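Local coordinates for Es1 family protein (Ehrlichia chaffeensis, PDB 3L3B) that is of unconfirmed function but belongs to the DJ-1/PfpI family and, with its amidotransferase-like domain, probably takes part in isoprenoid biosynthesis, at residues D52-N57 with M231-V236. Sequence-based numbering, arbitrary orientation.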
ATOM      1  N   ASP B  52      -3.253  10.082  -9.169  1.00  9.35           N
ATOM      2  CA  ASP B  52      -4.684  10.029  -9.480  1.00 10.52           C
ATOM      3  C   ASP B  52      -5.425  11.322  -9.041  1.00 10.74           C
ATOM      4  O   ASP B  52      -6.263  11.855  -9.769  1.00  9.82           O
ATOM      5  CB  ASP B  52      -5.339   8.760  -8.916  1.00 10.13           C
ATOM      6  CG  ASP B  52      -6.713   8.526  -9.528  1.00 12.08           C
ATOM      7  OD1 ASP B  52      -6.798   8.335 -10.742  1.00 14.73           O
ATOM      8  OD2 ASP B  52      -7.707   8.622  -8.818  1.00 12.26           O
ATOM      9  N   ARG B  53      -5.011  11.904  -7.919  1.00 11.78           N
ATOM     10  CA  ARG B  53      -5.607  13.144  -7.451  1.00 12.45           C
ATOM     11  C   ARG B  53      -5.424  14.262  -8.472  1.00 12.17           C
ATOM     12  O   ARG B  53      -6.236  15.169  -8.539  1.00 11.41           O
ATOM     13  CB  ARG B  53      -5.027  13.555  -6.095  1.00 13.35           C
ATOM     14  CG  ARG B  53      -5.714  14.759  -5.435  1.00 16.37           C
ATOM     15  CD  ARG B  53      -5.173  15.099  -4.012  1.00 20.24           C
ATOM     16  NE  ARG B  53      -3.833  15.710  -4.075  1.00 21.38           N
ATOM     17  CZ  ARG B  53      -3.567  16.935  -4.534  1.00 24.48           C
ATOM     18  NH1 ARG B  53      -4.545  17.743  -4.960  1.00 24.77           N
ATOM     19  NH2 ARG B  53      -2.304  17.371  -4.575  1.00 25.55           N
ATOM     20  N   HIS B  54      -4.339  14.172  -9.255  1.00 12.27           N
ATOM     21  CA  HIS B  54      -3.970  15.130 -10.292  1.00 11.92           C
ATOM     22  C   HIS B  54      -4.454  14.722 -11.676  1.00 12.34           C
ATOM     23  O   HIS B  54      -4.014  15.320 -12.678  1.00 11.35           O
ATOM     24  CB  HIS B  54      -2.445  15.230 -10.342  1.00 11.66           C
ATOM     25  CG  HIS B  54      -1.885  16.205  -9.377  1.00 12.45           C
ATOM     26  ND1 HIS B  54      -1.159  15.829  -8.273  1.00 17.06           N
ATOM     27  CD2 HIS B  54      -1.972  17.551  -9.334  1.00 14.87           C
ATOM     28  CE1 HIS B  54      -0.795  16.907  -7.604  1.00 17.58           C
ATOM     29  NE2 HIS B  54      -1.284  17.964  -8.223  1.00 18.01           N
ATOM     30  N   ASN B  55      -5.366  13.737 -11.744  1.00 12.60           N
ATOM     31  CA  ASN B  55      -5.865  13.188 -13.040  1.00 13.12           C
ATOM     32  C   ASN B  55      -4.741  12.751 -13.967  1.00 13.29           C
ATOM     33  O   ASN B  55      -4.813  12.962 -15.175  1.00 11.65           O
ATOM     34  CB  ASN B  55      -6.736  14.208 -13.776  1.00 14.03           C
ATOM     35  CG  ASN B  55      -7.911  14.613 -12.969  1.00 14.89           C
ATOM     36  OD1 ASN B  55      -8.367  13.855 -12.124  1.00 19.07           O
ATOM     37  ND2 ASN B  55      -8.383  15.812 -13.168  1.00 19.04           N
ATOM     38  N   VAL B  56      -3.681  12.194 -13.378  1.00 12.84           N
ATOM     39  CA  VAL B  56      -2.570  11.626 -14.139  1.00 13.01           C
ATOM     40  C   VAL B  56      -2.763  10.129 -14.128  1.00 14.08           C
ATOM     41  O   VAL B  56      -2.724   9.474 -13.060  1.00 12.39           O
ATOM     42  CB  VAL B  56      -1.195  11.971 -13.544  1.00 13.04           C
ATOM     43  CG1 VAL B  56      -0.092  11.325 -14.388  1.00 12.84           C
ATOM     44  CG2 VAL B  56      -1.015  13.477 -13.430  1.00 11.75           C
ATOM     45  N   ASN B  57      -3.024   9.573 -15.305  1.00 15.05           N
ATOM     46  CA  ASN B  57      -3.213   8.126 -15.407  1.00 15.36           C
ATOM     47  C   ASN B  57      -1.837   7.481 -15.254  1.00 15.03           C
ATOM     48  O   ASN B  57      -0.793   8.120 -15.544  1.00 14.42           O
ATOM     49  CB  ASN B  57      -3.863   7.788 -16.766  1.00 16.80           C
ATOM     50  CG  ASN B  57      -5.407   8.098 -16.800  1.00 19.99           C
ATOM     51  OD1 ASN B  57      -6.018   8.441 -15.784  1.00 23.57           O
ATOM     52  ND2 ASN B  57      -6.014   7.975 -17.976  1.00 23.56           N
ATOM     53  N   MET B 231       6.116  16.426  -4.024  1.00 10.18           N
ATOM     54  CA  MET B 231       6.899  15.983  -5.139  1.00 10.10           C
ATOM     55  C   MET B 231       6.053  15.865  -6.413  1.00  9.34           C
ATOM     56  O   MET B 231       6.403  16.423  -7.440  1.00  9.02           O
ATOM     57  CB  MET B 231       7.556  14.646  -4.804  1.00  9.95           C
ATOM     58  CG  MET B 231       8.552  14.294  -5.836  1.00 10.36           C
ATOM     59  SD  MET B 231       9.251  12.693  -5.649  1.00 12.99           S
ATOM     60  CE  MET B 231       7.930  11.672  -6.263  1.00 10.32           C
ATOM     61  N   ILE B 232       4.921  15.178  -6.326  1.00 10.17           N
ATOM     62  CA  ILE B 232       4.060  14.920  -7.475  1.00 10.21           C
ATOM     63  C   ILE B 232       3.453  16.230  -7.966  1.00 12.04           C
ATOM     64  O   ILE B 232       3.467  16.489  -9.184  1.00 12.22           O
ATOM     65  CB  ILE B 232       2.912  13.922  -7.142  1.00 10.89           C
ATOM     66  CG1 ILE B 232       3.438  12.524  -6.720  1.00  9.57           C
ATOM     67  CG2 ILE B 232       1.925  13.869  -8.307  1.00 11.44           C
ATOM     68  CD1 ILE B 232       4.371  11.767  -7.687  1.00 10.04           C
ATOM     69  N   SER B 233       2.959  17.069  -7.040  1.00 12.01           N
ATOM     70  CA  SER B 233       2.567  18.441  -7.386  1.00 12.68           C
ATOM     71  C   SER B 233       3.631  19.141  -8.221  1.00 12.77           C
ATOM     72  O   SER B 233       3.331  19.680  -9.273  1.00 11.88           O
ATOM     73  CB  SER B 233       2.295  19.306  -6.138  1.00 12.98           C
ATOM     74  OG  SER B 233       1.235  18.760  -5.367  1.00 16.30           O
ATOM     75  N   SER B 234       4.870  19.140  -7.737  1.00 13.13           N
ATOM     76  CA  SER B 234       5.950  19.862  -8.399  1.00 12.46           C
ATOM     77  C   SER B 234       6.197  19.312  -9.787  1.00 12.00           C
ATOM     78  O   SER B 234       6.481  20.053 -10.715  1.00  9.92           O
ATOM     79  CB  SER B 234       7.237  19.767  -7.583  1.00 12.83           C
ATOM     80  OG  SER B 234       7.041  20.339  -6.303  1.00 14.67           O
ATOM     81  N   MET B 235       6.122  18.002  -9.934  1.00 11.17           N
ATOM     82  CA  MET B 235       6.270  17.390 -11.252  1.00 12.45           C
ATOM     83  C   MET B 235       5.138  17.828 -12.187  1.00 13.89           C
ATOM     84  O   MET B 235       5.363  18.218 -13.329  1.00 14.16           O
ATOM     85  CB  MET B 235       6.300  15.851 -11.152  1.00 11.48           C
ATOM     86  CG  MET B 235       7.521  15.308 -10.450  1.00 11.29           C
ATOM     87  SD  MET B 235       7.384  13.522 -10.209  1.00 11.24           S
ATOM     88  CE  MET B 235       7.894  13.111 -11.929  1.00  9.56           C
ATOM     89  N   VAL B 236       3.917  17.750 -11.694  1.00 15.56           N
ATOM     90  CA  VAL B 236       2.758  18.163 -12.478  1.00 17.06           C
ATOM     91  C   VAL B 236       2.802  19.673 -12.850  1.00 17.61           C
ATOM     92  O   VAL B 236       2.472  20.046 -13.980  1.00 17.69           O
ATOM     93  CB  VAL B 236       1.426  17.817 -11.749  1.00 16.93           C
ATOM     94  CG1 VAL B 236       0.221  18.359 -12.534  1.00 18.63           C
ATOM     95  CG2 VAL B 236       1.285  16.305 -11.517  1.00 17.79           C
TER
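With CG of His54 (chi1 -86°) and CG2 of Val236 (CG1 at chi1 175°) each anti to its own carbonyl carbon, ring and methyl face each other. CG2 lies over one face of the imidazole, 4.0 Å from its centroid and 19° off the normal, a CH-pi contact displaced toward CG. Beta-branched Val236 suits the place by bringing two methyls, its CG1 lying 4.0 Å from CD2 of His54. CG2 of Val56 meets CG2 of Val236 tip to tip at 4.1 Å. Ser233 is small enough to let the ring edge close in, its OG near the ring plane, 3.5 Å from CE1 of His54, while CG2 of Ile232 approaches ND1 obliquely. Asn55, a residue type that tolerates positive phi, is the C' residue of the Schellman motif ending helix 41-53; His54, just past the last helical turn, points its ring onto helix 221-238. In this DJ-1/PfpI alpha/beta fold that helix packs on the central sheet, Ile232 touching Val112. ND1 of His54 bonds to the carbonyl of Glu50, and OG of Ser233 to that of Gln229. With these polar atoms held locally, van der Waals and CH-pi contact join the helix-to-strand turn to helix 221-238, the imidazole's pi face taking the methyl.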